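Local coordinates for putative 2,5-diketo-D-gluconic acid reductase B (PDB 3UP8), which probably reduces methylglyoxal to hydroxyacetone with NADPH, as an aldo/keto reductase, and may also act on 2,5-diketo-D-gluconate, at residues W97-Y101 against L127-S132; H154-F160 against P175-V181; Y206-N211 against R285-P289; N100-D104 against V134-R139. One frame throughout, in Å; residues are numbered along the deposited sequence.

Contact 1 of 4, residues W97-Y101 against L127-S132. With ACT (acetate ion), chain C.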
# COMPACT_ATOMS: atom_id res chain seq x y z
N TRP A 97 -10.77 7.29 -7.29
CA TRP A 97 -10.11 8.40 -7.96
C TRP A 97 -10.85 9.69 -7.65
O TRP A 97 -12.08 9.69 -7.48
CB TRP A 97 -10.06 8.18 -9.48
CG TRP A 97 -9.31 9.28 -10.22
CD1 TRP A 97 -9.79 10.06 -11.23
CD2 TRP A 97 -7.97 9.72 -9.97
NE1 TRP A 97 -8.83 10.95 -11.64
CE2 TRP A 97 -7.71 10.77 -10.88
CE3 TRP A 97 -6.97 9.32 -9.07
CZ2 TRP A 97 -6.47 11.43 -10.91
CZ3 TRP A 97 -5.73 9.98 -9.11
CH2 TRP A 97 -5.50 11.03 -10.02
N VAL A 98 -10.10 10.78 -7.56
CA VAL A 98 -10.64 12.06 -7.11
C VAL A 98 -11.80 12.57 -7.99
O VAL A 98 -12.63 13.32 -7.51
CB VAL A 98 -9.54 13.15 -6.99
CG1 VAL A 98 -8.41 12.70 -6.02
CG2 VAL A 98 -8.95 13.51 -8.35
N ASP A 99 -11.86 12.18 -9.27
CA ASP A 99 -12.96 12.62 -10.15
C ASP A 99 -14.29 12.00 -9.71
O ASP A 99 -15.37 12.44 -10.11
CB ASP A 99 -12.70 12.23 -11.61
CG ASP A 99 -11.57 13.04 -12.25
OD1 ASP A 99 -11.14 14.08 -11.69
OD2 ASP A 99 -11.11 12.63 -13.34
N ASN A 100 -14.21 10.96 -8.89
CA ASN A 100 -15.38 10.24 -8.45
C ASN A 100 -15.79 10.56 -7.01
O ASN A 100 -16.54 9.80 -6.39
CB ASN A 100 -15.15 8.74 -8.60
CG ASN A 100 -14.90 8.33 -10.05
OD1 ASN A 100 -15.44 8.92 -10.98
ND2 ASN A 100 -14.07 7.30 -10.23
N TYR A 101 -15.32 11.68 -6.47
CA TYR A 101 -15.55 11.99 -5.06
C TYR A 101 -16.95 12.44 -4.64
O TYR A 101 -17.35 12.17 -3.52
CB TYR A 101 -14.51 13.00 -4.58
CG TYR A 101 -13.19 12.37 -4.17
CD1 TYR A 101 -12.13 13.17 -3.77
CD2 TYR A 101 -12.99 10.98 -4.20
CE1 TYR A 101 -10.91 12.63 -3.37
CE2 TYR A 101 -11.76 10.42 -3.80
CZ TYR A 101 -10.73 11.26 -3.39
OH TYR A 101 -9.51 10.77 -2.99
N LEU A 127 -9.48 6.44 -0.23
CA LEU A 127 -9.48 7.70 -0.93
C LEU A 127 -8.06 7.89 -1.42
O LEU A 127 -7.10 7.89 -0.62
CB LEU A 127 -9.91 8.85 0.01
CG LEU A 127 -11.23 8.64 0.75
CD1 LEU A 127 -11.47 9.72 1.82
CD2 LEU A 127 -12.43 8.56 -0.23
N HIS A 128 -7.91 8.05 -2.74
CA HIS A 128 -6.58 8.02 -3.36
C HIS A 128 -5.71 9.23 -3.02
O HIS A 128 -4.52 9.08 -2.76
CB HIS A 128 -6.73 7.86 -4.89
CG HIS A 128 -5.54 7.22 -5.55
ND1 HIS A 128 -5.64 6.51 -6.72
CD2 HIS A 128 -4.23 7.18 -5.18
CE1 HIS A 128 -4.44 6.06 -7.06
NE2 HIS A 128 -3.57 6.44 -6.14
N TRP A 129 -6.32 10.42 -2.99
CA TRP A 129 -5.63 11.66 -2.70
C TRP A 129 -6.55 12.55 -1.88
O TRP A 129 -7.76 12.48 -2.05
CB TRP A 129 -5.22 12.38 -3.99
CG TRP A 129 -4.08 11.71 -4.69
CD1 TRP A 129 -4.16 10.75 -5.64
CD2 TRP A 129 -2.68 11.93 -4.46
NE1 TRP A 129 -2.90 10.35 -6.03
CE2 TRP A 129 -1.98 11.05 -5.31
CE3 TRP A 129 -1.96 12.78 -3.61
CZ2 TRP A 129 -0.58 11.01 -5.34
CZ3 TRP A 129 -0.56 12.73 -3.65
CH2 TRP A 129 0.10 11.84 -4.50
N PRO A 130 -5.98 13.40 -0.99
CA PRO A 130 -6.78 14.32 -0.16
C PRO A 130 -7.32 15.56 -0.88
O PRO A 130 -8.38 16.07 -0.50
CB PRO A 130 -5.81 14.74 0.94
CG PRO A 130 -4.47 14.68 0.27
CD PRO A 130 -4.55 13.45 -0.63
N GLY A 131 -6.58 16.04 -1.89
CA GLY A 131 -6.94 17.25 -2.63
C GLY A 131 -8.17 17.13 -3.49
O GLY A 131 -8.22 16.34 -4.44
N SER A 132 -9.19 17.92 -3.15
CA SER A 132 -10.50 17.86 -3.78
C SER A 132 -11.35 19.03 -3.28
O SER A 132 -11.20 19.46 -2.12
CB SER A 132 -11.21 16.56 -3.40
OG SER A 132 -12.53 16.50 -3.95
C ACT C . -0.07 5.85 -6.44
O ACT C . -0.06 4.69 -5.97
OXT ACT C . -1.04 6.13 -7.14
CH3 ACT C . 1.01 6.86 -6.17
O HOH W 1 -12.49 15.94 -6.50
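His128 takes the edge of the Trp97 six-membered ring against its imidazole face, an offset edge-to-face pair with planes at 81°; Trp97 CE3 lies 3.9 Å from His128 ND1. The same indole reaches Trp129 with its outer corner, CZ3 to CD1 at 3.9 Å. With Trp97 CG anti to the backbone N (chi1 -177°), the six-membered ring swings back to both partners. Beside it, Val98 CG1 packs against Trp129 CB at 3.8 Å. Tyr101 supplies the polar link: its OH donates to Trp129 O over 2.6 Å, on a lone pair in the carbonyl plane. Ser132 OG stands at the edge of the same phenol, and a water joins it to Val98 O; OG also bonds to Val134 N. Val98 CA lies over the centre of one face of the phenol. Further out, His128 O receives Asn159 ND2, fixing the backbone behind the imidazole. His128 is predicted to bind substrate, beside Tyr70, the predicted proton donor, and Lys95. His128 NE2 donates at 2.7 Å to OXT of an acetate ion, probably from the crystallisation liquor, which also bonds to Tyr70 OH, consistent with an imidazole NE2-H presented to a substrate oxygen.

Contact 2 of 4, residues H154-F160 against P175-V181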
# COMPACT_ATOMS: atom_id res chain seq x y z
N HIS A 154 -13.08 -2.95 4.75
CA HIS A 154 -12.34 -1.97 5.53
C HIS A 154 -12.13 -0.73 4.68
O HIS A 154 -12.12 -0.81 3.45
CB HIS A 154 -11.00 -2.57 5.94
CG HIS A 154 -11.14 -3.87 6.64
ND1 HIS A 154 -11.52 -3.97 7.96
CD2 HIS A 154 -10.96 -5.14 6.20
CE1 HIS A 154 -11.58 -5.24 8.30
NE2 HIS A 154 -11.25 -5.97 7.25
N ILE A 155 -12.02 0.42 5.33
CA ILE A 155 -11.85 1.68 4.62
C ILE A 155 -10.53 2.37 5.03
O ILE A 155 -10.04 2.17 6.14
CB ILE A 155 -13.06 2.64 4.82
CG1 ILE A 155 -13.33 2.92 6.32
CG2 ILE A 155 -14.32 2.07 4.14
CD1 ILE A 155 -14.25 4.13 6.54
N GLY A 156 -9.97 3.16 4.13
CA GLY A 156 -8.77 3.91 4.45
C GLY A 156 -8.51 5.11 3.57
O GLY A 156 -9.39 5.54 2.79
N ILE A 157 -7.30 5.65 3.71
CA ILE A 157 -6.90 6.87 3.03
C ILE A 157 -5.54 6.73 2.38
O ILE A 157 -4.81 5.78 2.63
CB ILE A 157 -6.91 8.07 4.01
CG1 ILE A 157 -5.98 7.78 5.21
CG2 ILE A 157 -8.36 8.37 4.44
CD1 ILE A 157 -6.00 8.80 6.34
N SER A 158 -5.19 7.69 1.53
CA SER A 158 -3.91 7.63 0.84
C SER A 158 -3.42 9.04 0.61
O SER A 158 -4.18 9.90 0.15
CB SER A 158 -4.04 6.84 -0.48
OG SER A 158 -2.77 6.59 -1.09
N ASN A 159 -2.15 9.26 0.95
CA ASN A 159 -1.46 10.52 0.76
C ASN A 159 -2.01 11.65 1.62
O ASN A 159 -1.91 12.83 1.25
CB ASN A 159 -1.46 10.92 -0.72
CG ASN A 159 -0.89 9.84 -1.61
OD1 ASN A 159 0.29 9.52 -1.51
ND2 ASN A 159 -1.73 9.24 -2.46
N PHE A 160 -2.60 11.28 2.75
CA PHE A 160 -3.11 12.26 3.69
C PHE A 160 -1.97 12.70 4.62
O PHE A 160 -1.16 11.87 5.05
CB PHE A 160 -4.24 11.65 4.54
CG PHE A 160 -5.58 11.61 3.85
CD1 PHE A 160 -6.75 11.88 4.58
CD2 PHE A 160 -5.70 11.30 2.50
CE1 PHE A 160 -8.01 11.83 3.95
CE2 PHE A 160 -6.94 11.26 1.87
CZ PHE A 160 -8.10 11.52 2.59
N PRO A 175 -13.55 2.57 11.74
CA PRO A 175 -12.14 2.89 11.86
C PRO A 175 -11.48 3.07 10.50
O PRO A 175 -11.95 2.50 9.49
CB PRO A 175 -11.54 1.67 12.58
CG PRO A 175 -12.69 0.91 13.13
CD PRO A 175 -13.87 1.23 12.26
N ILE A 176 -10.44 3.89 10.47
CA ILE A 176 -9.64 4.09 9.27
C ILE A 176 -8.48 3.11 9.40
O ILE A 176 -7.71 3.18 10.35
CB ILE A 176 -9.09 5.52 9.19
CG1 ILE A 176 -10.24 6.54 9.11
CG2 ILE A 176 -8.10 5.66 8.02
CD1 ILE A 176 -11.05 6.49 7.82
N ALA A 177 -8.38 2.18 8.45
CA ALA A 177 -7.43 1.08 8.56
C ALA A 177 -5.97 1.48 8.34
O ALA A 177 -5.08 1.01 9.06
CB ALA A 177 -7.84 -0.04 7.57
N THR A 178 -5.72 2.32 7.33
CA THR A 178 -4.37 2.60 6.86
C THR A 178 -4.33 3.94 6.15
O THR A 178 -5.36 4.44 5.68
CB THR A 178 -3.84 1.46 5.90
OG1 THR A 178 -2.40 1.51 5.81
CG2 THR A 178 -4.42 1.59 4.49
N ASN A 179 -3.14 4.52 6.10
CA ASN A 179 -2.82 5.62 5.20
C ASN A 179 -1.69 5.14 4.27
O ASN A 179 -0.58 4.84 4.72
CB ASN A 179 -2.41 6.88 5.99
CG ASN A 179 -2.19 8.10 5.08
OD1 ASN A 179 -2.65 8.14 3.94
ND2 ASN A 179 -1.47 9.09 5.60
N GLN A 180 -2.01 5.05 2.99
CA GLN A 180 -1.06 4.61 2.01
C GLN A 180 -0.31 5.82 1.48
O GLN A 180 -0.91 6.75 0.93
CB GLN A 180 -1.73 3.82 0.87
CG GLN A 180 -0.71 3.36 -0.18
CD GLN A 180 -1.28 2.43 -1.23
OE1 GLN A 180 -2.06 1.52 -0.94
NE2 GLN A 180 -0.86 2.64 -2.48
N VAL A 181 1.00 5.81 1.69
CA VAL A 181 1.87 6.93 1.35
C VAL A 181 3.19 6.45 0.75
O VAL A 181 3.58 5.29 0.94
CB VAL A 181 2.20 7.79 2.60
CG1 VAL A 181 0.93 8.43 3.20
CG2 VAL A 181 2.96 6.96 3.66
O HOH W 2 -12.06 0.16 8.22
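The Asn179 amide lies against Ile157 and meets Phe160 at its edge: ND2 donates to Phe160 O at 2.9 Å, nearly in the amide plane, while OD1 takes a long, weak bond from Phe160 N. Both ends of the amide are thus used by one residue of the loop after strand 154-158, which limits its rotation, mainly through the ND2 bond. CG anti to the backbone N (chi1 -175°) carries the group there, and Ile157 CG1 packs against OD1 at 3.6 Å. The Phe160 ring has Ile157 CB centred over one face. Strands 154-158 and 176-181 are neighbours in the parallel barrel of the aldo/keto reductase TIM fold, joined through helix 162-171 as a beta-alpha-beta unit, their short axes 4.4 Å apart at 22°. The ladder runs from Ala177 N to Ile155 O, from Ile157 N to Thr178 O and from Gln180 N to Ile157 O. At its C-terminal end Gln180 O is gripped twice from opposite faces of its plane, by Ser158 OG and by Asn159 N, each at 2.8 Å. At the other end a water bridges Ile155 N and Pro175 O. Ile176 CG2 lies against Gly156 CA at 4.0 Å and also touches Ile157 CG1. The Asn159 side chain looks elsewhere, to Tyr206 OH and His128 O, and Thr178 OG1 bonds to Ser202 and Thr204 on the next strand.

Contact 3 of 4, residues Y206-N211 against R285-P289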
# COMPACT_ATOMS: atom_id res chain seq x y z
N TYR A 206 4.33 2.82 -0.62
CA TYR A 206 4.63 2.64 -2.04
C TYR A 206 5.96 3.32 -2.40
O TYR A 206 6.45 4.18 -1.65
CB TYR A 206 3.48 3.06 -2.98
CG TYR A 206 3.13 4.55 -3.01
CD1 TYR A 206 3.88 5.44 -3.78
CD2 TYR A 206 2.03 5.04 -2.31
CE1 TYR A 206 3.55 6.80 -3.83
CE2 TYR A 206 1.70 6.40 -2.35
CZ TYR A 206 2.46 7.27 -3.12
OH TYR A 206 2.15 8.61 -3.19
N TYR A 207 6.52 2.92 -3.54
CA TYR A 207 7.81 3.43 -4.06
C TYR A 207 9.00 3.07 -3.16
O TYR A 207 9.92 3.86 -3.00
CB TYR A 207 7.79 4.95 -4.31
CG TYR A 207 7.73 5.33 -5.77
CD1 TYR A 207 6.82 6.28 -6.22
CD2 TYR A 207 8.60 4.75 -6.71
CE1 TYR A 207 6.76 6.64 -7.57
CE2 TYR A 207 8.55 5.10 -8.06
CZ TYR A 207 7.61 6.05 -8.48
OH TYR A 207 7.52 6.40 -9.80
N ALA A 208 8.95 1.88 -2.57
CA ALA A 208 10.05 1.36 -1.74
C ALA A 208 11.43 1.51 -2.41
O ALA A 208 12.42 1.77 -1.72
CB ALA A 208 9.79 -0.09 -1.38
N MSE A 209 11.49 1.33 -3.72
CA MSE A 209 12.76 1.37 -4.48
C MSE A 209 13.24 2.79 -4.81
O MSE A 209 14.32 2.97 -5.39
CB MSE A 209 12.63 0.58 -5.79
CG MSE A 209 12.30 -0.89 -5.65
SE MSE A 209 13.64 -1.83 -4.60
CE MSE A 209 12.76 -1.91 -2.89
N ALA A 210 12.42 3.79 -4.46
CA ALA A 210 12.69 5.20 -4.75
C ALA A 210 13.08 5.48 -6.22
O ALA A 210 14.04 6.20 -6.50
CB ALA A 210 13.71 5.78 -3.78
N ASN A 211 12.31 4.88 -7.13
CA ASN A 211 12.44 5.12 -8.56
C ASN A 211 13.83 4.74 -9.09
O ASN A 211 14.32 5.34 -10.06
CB ASN A 211 12.12 6.60 -8.87
CG ASN A 211 11.57 6.82 -10.26
OD1 ASN A 211 11.14 5.89 -10.94
ND2 ASN A 211 11.56 8.08 -10.69
N ARG A 285 11.01 13.16 -1.68
CA ARG A 285 9.67 12.83 -2.19
C ARG A 285 9.64 12.84 -3.71
O ARG A 285 10.12 13.79 -4.35
CB ARG A 285 8.62 13.81 -1.66
CG ARG A 285 7.20 13.41 -2.03
CD ARG A 285 6.21 14.43 -1.53
NE ARG A 285 6.29 14.63 -0.08
CZ ARG A 285 5.76 13.80 0.82
NH1 ARG A 285 5.10 12.71 0.44
NH2 ARG A 285 5.89 14.08 2.12
N ILE A 286 9.06 11.78 -4.27
CA ILE A 286 8.97 11.58 -5.72
C ILE A 286 7.60 12.02 -6.26
O ILE A 286 7.53 12.69 -7.29
CB ILE A 286 9.21 10.09 -6.09
CG1 ILE A 286 10.60 9.65 -5.63
CG2 ILE A 286 9.01 9.84 -7.61
CD1 ILE A 286 10.76 8.13 -5.59
N VAL A 287 6.53 11.65 -5.57
CA VAL A 287 5.16 11.88 -6.07
C VAL A 287 4.53 13.10 -5.38
O VAL A 287 4.30 13.08 -4.18
CB VAL A 287 4.27 10.61 -5.86
CG1 VAL A 287 2.88 10.80 -6.48
CG2 VAL A 287 4.95 9.37 -6.47
N ASN A 288 4.24 14.15 -6.15
CA ASN A 288 3.75 15.41 -5.59
C ASN A 288 2.83 16.16 -6.58
O ASN A 288 3.17 17.27 -7.01
CB ASN A 288 4.95 16.28 -5.20
CG ASN A 288 4.65 17.27 -4.09
OD1 ASN A 288 3.50 17.47 -3.68
ND2 ASN A 288 5.70 17.90 -3.57
N PRO A 289 1.70 15.55 -6.98
CA PRO A 289 0.87 16.23 -7.99
C PRO A 289 0.12 17.44 -7.43
O PRO A 289 -0.56 17.36 -6.40
CB PRO A 289 -0.08 15.13 -8.48
CG PRO A 289 -0.12 14.14 -7.38
CD PRO A 289 1.20 14.20 -6.66
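Across from Ile286 and Val287, the backbone from Tyr207 to Ala210 makes a type I beta turn, closed by Ala210 N donating to Tyr207 O, and the two loops stay well apart, Ala210 and Ile286 nearest at 7.4 Å between CA atoms. Apolar side-chain contacts bridge the gap. Ile286 CD1 sits over one face of the Tyr207 ring, offset toward its rim, in a CH-pi contact 4.2 Å from the centroid and 15° off the normal. Its CG2 branch lies 3.9 Å from Tyr207 CE1. Both branches lie on the same side of the ring, CD1 near CG and CG2 near CE1 and CZ. Ile286 CG1 stands anti to the carbonyl carbon (chi1 -60°), and the extended chain carries CD1 onward to the Ala210 backbone, 3.6 Å from Ala210 C, and to Asn211 CB at 3.9 Å. Val287 uses CG2 at the edge of the same ring, near its plane, 3.5 Å from Tyr207 CE1. That methyl also meets the edge of the Tyr206 ring, at CE1 3.9 Å away, so it wedges between the two tyrosines. The Tyr206 hydroxyl is hydrogen-bonded to Asn159 OD1. Loop 285-289 follows the last helices and closes over the C-terminal mouth of the aldo/keto reductase barrel, where the substrate pocket lies in this family; a bound acetate ion is near Tyr206. Glu182, ending strand 176-182, takes the N-H groups of Ile286 and Val287, Ala208 and selenomethionine Met209 lean on helix 231-240, and Val287 and Pro289 reach Trp129.

Contact 4 of 4, residues N100-D104 against V134-R139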
# COMPACT_ATOMS: atom_id res chain seq x y z
N ASN A 100 -14.21 10.96 -8.89
CA ASN A 100 -15.38 10.24 -8.45
C ASN A 100 -15.79 10.56 -7.01
O ASN A 100 -16.54 9.80 -6.39
CB ASN A 100 -15.15 8.74 -8.60
CG ASN A 100 -14.90 8.33 -10.05
OD1 ASN A 100 -15.44 8.92 -10.98
ND2 ASN A 100 -14.07 7.30 -10.23
N TYR A 101 -15.32 11.68 -6.47
CA TYR A 101 -15.55 11.99 -5.06
C TYR A 101 -16.95 12.44 -4.64
O TYR A 101 -17.35 12.17 -3.52
CB TYR A 101 -14.51 13.00 -4.58
CG TYR A 101 -13.19 12.37 -4.17
CD1 TYR A 101 -12.13 13.17 -3.77
CD2 TYR A 101 -12.99 10.98 -4.20
CE1 TYR A 101 -10.91 12.63 -3.37
CE2 TYR A 101 -11.76 10.42 -3.80
CZ TYR A 101 -10.73 11.26 -3.39
OH TYR A 101 -9.51 10.77 -2.99
N ARG A 102 -17.69 13.10 -5.52
CA ARG A 102 -19.07 13.47 -5.17
C ARG A 102 -19.90 12.20 -4.92
O ARG A 102 -19.71 11.19 -5.60
CB ARG A 102 -19.70 14.33 -6.25
CG ARG A 102 -18.97 15.66 -6.46
CD ARG A 102 -19.78 16.66 -7.27
NE ARG A 102 -21.21 16.63 -6.92
CZ ARG A 102 -22.15 17.35 -7.52
NH1 ARG A 102 -21.84 18.20 -8.50
NH2 ARG A 102 -23.41 17.23 -7.14
N HIS A 103 -20.80 12.26 -3.94
CA HIS A 103 -21.53 11.07 -3.48
C HIS A 103 -21.99 10.10 -4.58
O HIS A 103 -21.64 8.92 -4.57
CB HIS A 103 -22.74 11.43 -2.60
CG HIS A 103 -23.55 10.24 -2.21
ND1 HIS A 103 -24.68 9.85 -2.90
CD2 HIS A 103 -23.35 9.30 -1.26
CE1 HIS A 103 -25.17 8.76 -2.35
NE2 HIS A 103 -24.38 8.40 -1.35
N ASP A 104 -22.80 10.60 -5.52
CA ASP A 104 -23.39 9.72 -6.54
C ASP A 104 -22.34 9.08 -7.46
O ASP A 104 -22.44 7.90 -7.77
CB ASP A 104 -24.47 10.43 -7.35
CG ASP A 104 -25.76 10.71 -6.53
OD1 ASP A 104 -25.82 10.45 -5.31
OD2 ASP A 104 -26.72 11.21 -7.14
N VAL A 134 -14.52 18.50 -3.03
CA VAL A 134 -15.58 17.78 -2.30
C VAL A 134 -15.25 17.73 -0.80
O VAL A 134 -14.13 17.35 -0.44
CB VAL A 134 -15.79 16.34 -2.85
CG1 VAL A 134 -16.91 15.62 -2.07
CG2 VAL A 134 -16.08 16.37 -4.35
N PRO A 135 -16.20 18.14 0.06
CA PRO A 135 -15.94 18.15 1.51
C PRO A 135 -15.49 16.78 2.00
O PRO A 135 -16.02 15.74 1.56
CB PRO A 135 -17.31 18.52 2.10
CG PRO A 135 -17.93 19.37 1.06
CD PRO A 135 -17.51 18.74 -0.26
N MSE A 136 -14.50 16.78 2.88
CA MSE A 136 -14.00 15.54 3.47
C MSE A 136 -15.13 14.67 4.04
O MSE A 136 -15.15 13.45 3.83
CB MSE A 136 -12.93 15.84 4.53
CG MSE A 136 -12.22 14.63 5.11
SE MSE A 136 -11.28 13.63 3.70
CE MSE A 136 -9.81 14.89 3.39
N ALA A 137 -16.08 15.27 4.76
CA ALA A 137 -17.15 14.45 5.36
C ALA A 137 -18.05 13.77 4.32
O ALA A 137 -18.63 12.74 4.60
CB ALA A 137 -17.99 15.25 6.35
N GLU A 138 -18.19 14.37 3.14
CA GLU A 138 -18.94 13.73 2.06
C GLU A 138 -18.21 12.48 1.54
O GLU A 138 -18.83 11.46 1.30
CB GLU A 138 -19.20 14.71 0.90
CG GLU A 138 -20.08 14.13 -0.21
CD GLU A 138 -20.43 15.13 -1.31
OE1 GLU A 138 -20.40 16.36 -1.06
OE2 GLU A 138 -20.72 14.69 -2.46
N ARG A 139 -16.89 12.56 1.40
CA ARG A 139 -16.09 11.41 0.93
C ARG A 139 -16.07 10.33 1.99
O ARG A 139 -16.23 9.16 1.69
CB ARG A 139 -14.66 11.84 0.59
CG ARG A 139 -14.59 12.88 -0.49
CD ARG A 139 -13.17 13.38 -0.64
NE ARG A 139 -12.97 14.69 -0.04
CZ ARG A 139 -11.79 15.25 0.17
NH1 ARG A 139 -10.67 14.61 -0.16
NH2 ARG A 139 -11.72 16.45 0.72
O HOH W 3 -22.80 15.36 -4.12
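Arg139 and Val134 hold Tyr101 by apolar contact. Arg139 CD lies over one face of the phenol, offset toward the rim, 3.7 Å from the ring centroid and 28° off its normal, a CH-pi contact; its closest ring atom is Tyr101 CD1, at 3.3 Å. The guanidinium plane is turned 30° from this ring; a bend about CG-CD (chi3 -103°) turns the guanidinium away from the line of the chain while CD stays over the ring. Selenium of Met136, a selenomethionine, covers one guanidinium face. Val134 CG2 fits between Tyr101 CB, at 3.7 Å, and the Arg102 side chain, touching its CG at 3.6 Å.

The polar contacts centre on Glu138 and on Arg139. Glu138's extended chain brings OE2 to His103 N at 2.8 Å, where the anti lone pair accepts the N-H. A water donates to the same OE2 and is weakly reached by Arg102 NE; the two opposite charges do not touch directly. Within 100-104, His103 ND1 donates to Asp104 OD1 at 2.7 Å, almost in the imidazole plane, while NE2 of that ring bonds to Glu145. Arg139 NE and NH2 both make weak bonds to Val134 O, and NH1 donates to Pro130 O, so the guanidinium gathers the loop ahead of its own helix.

Arg102 and Pro135 occupy the N-cap positions of helices 103-117 and 136-148. Glu138 thus receives a first-turn N-H of the neighbouring helix, where its negative charge would suit the helix dipole. Two successive outer helices of the TIM barrel are tied here at their N-terminal ends.

Contact 2 is the buried one, strand on strand in the barrel wall, and rests on a backbone ladder. Contacts 1, 3 and 4 are partly buried loop or helix-start contacts, where side chains do most of the work. Contact 1 holds the predicted substrate-binding His128 among aromatic rings; contact 3 is apolar and brings in the C-terminal loop; contact 4 lies farthest out, its centre about 22 Å from the centre of the chain, and mixes charge with packing. Contacts 1 and 4 share Tyr101, which offers its hydroxyl to one and a ring face to the other. Asn159 of contact 2 joins His128 of contact 1 to Tyr206 of contact 3, whereas contacts 3 and 4 do not touch.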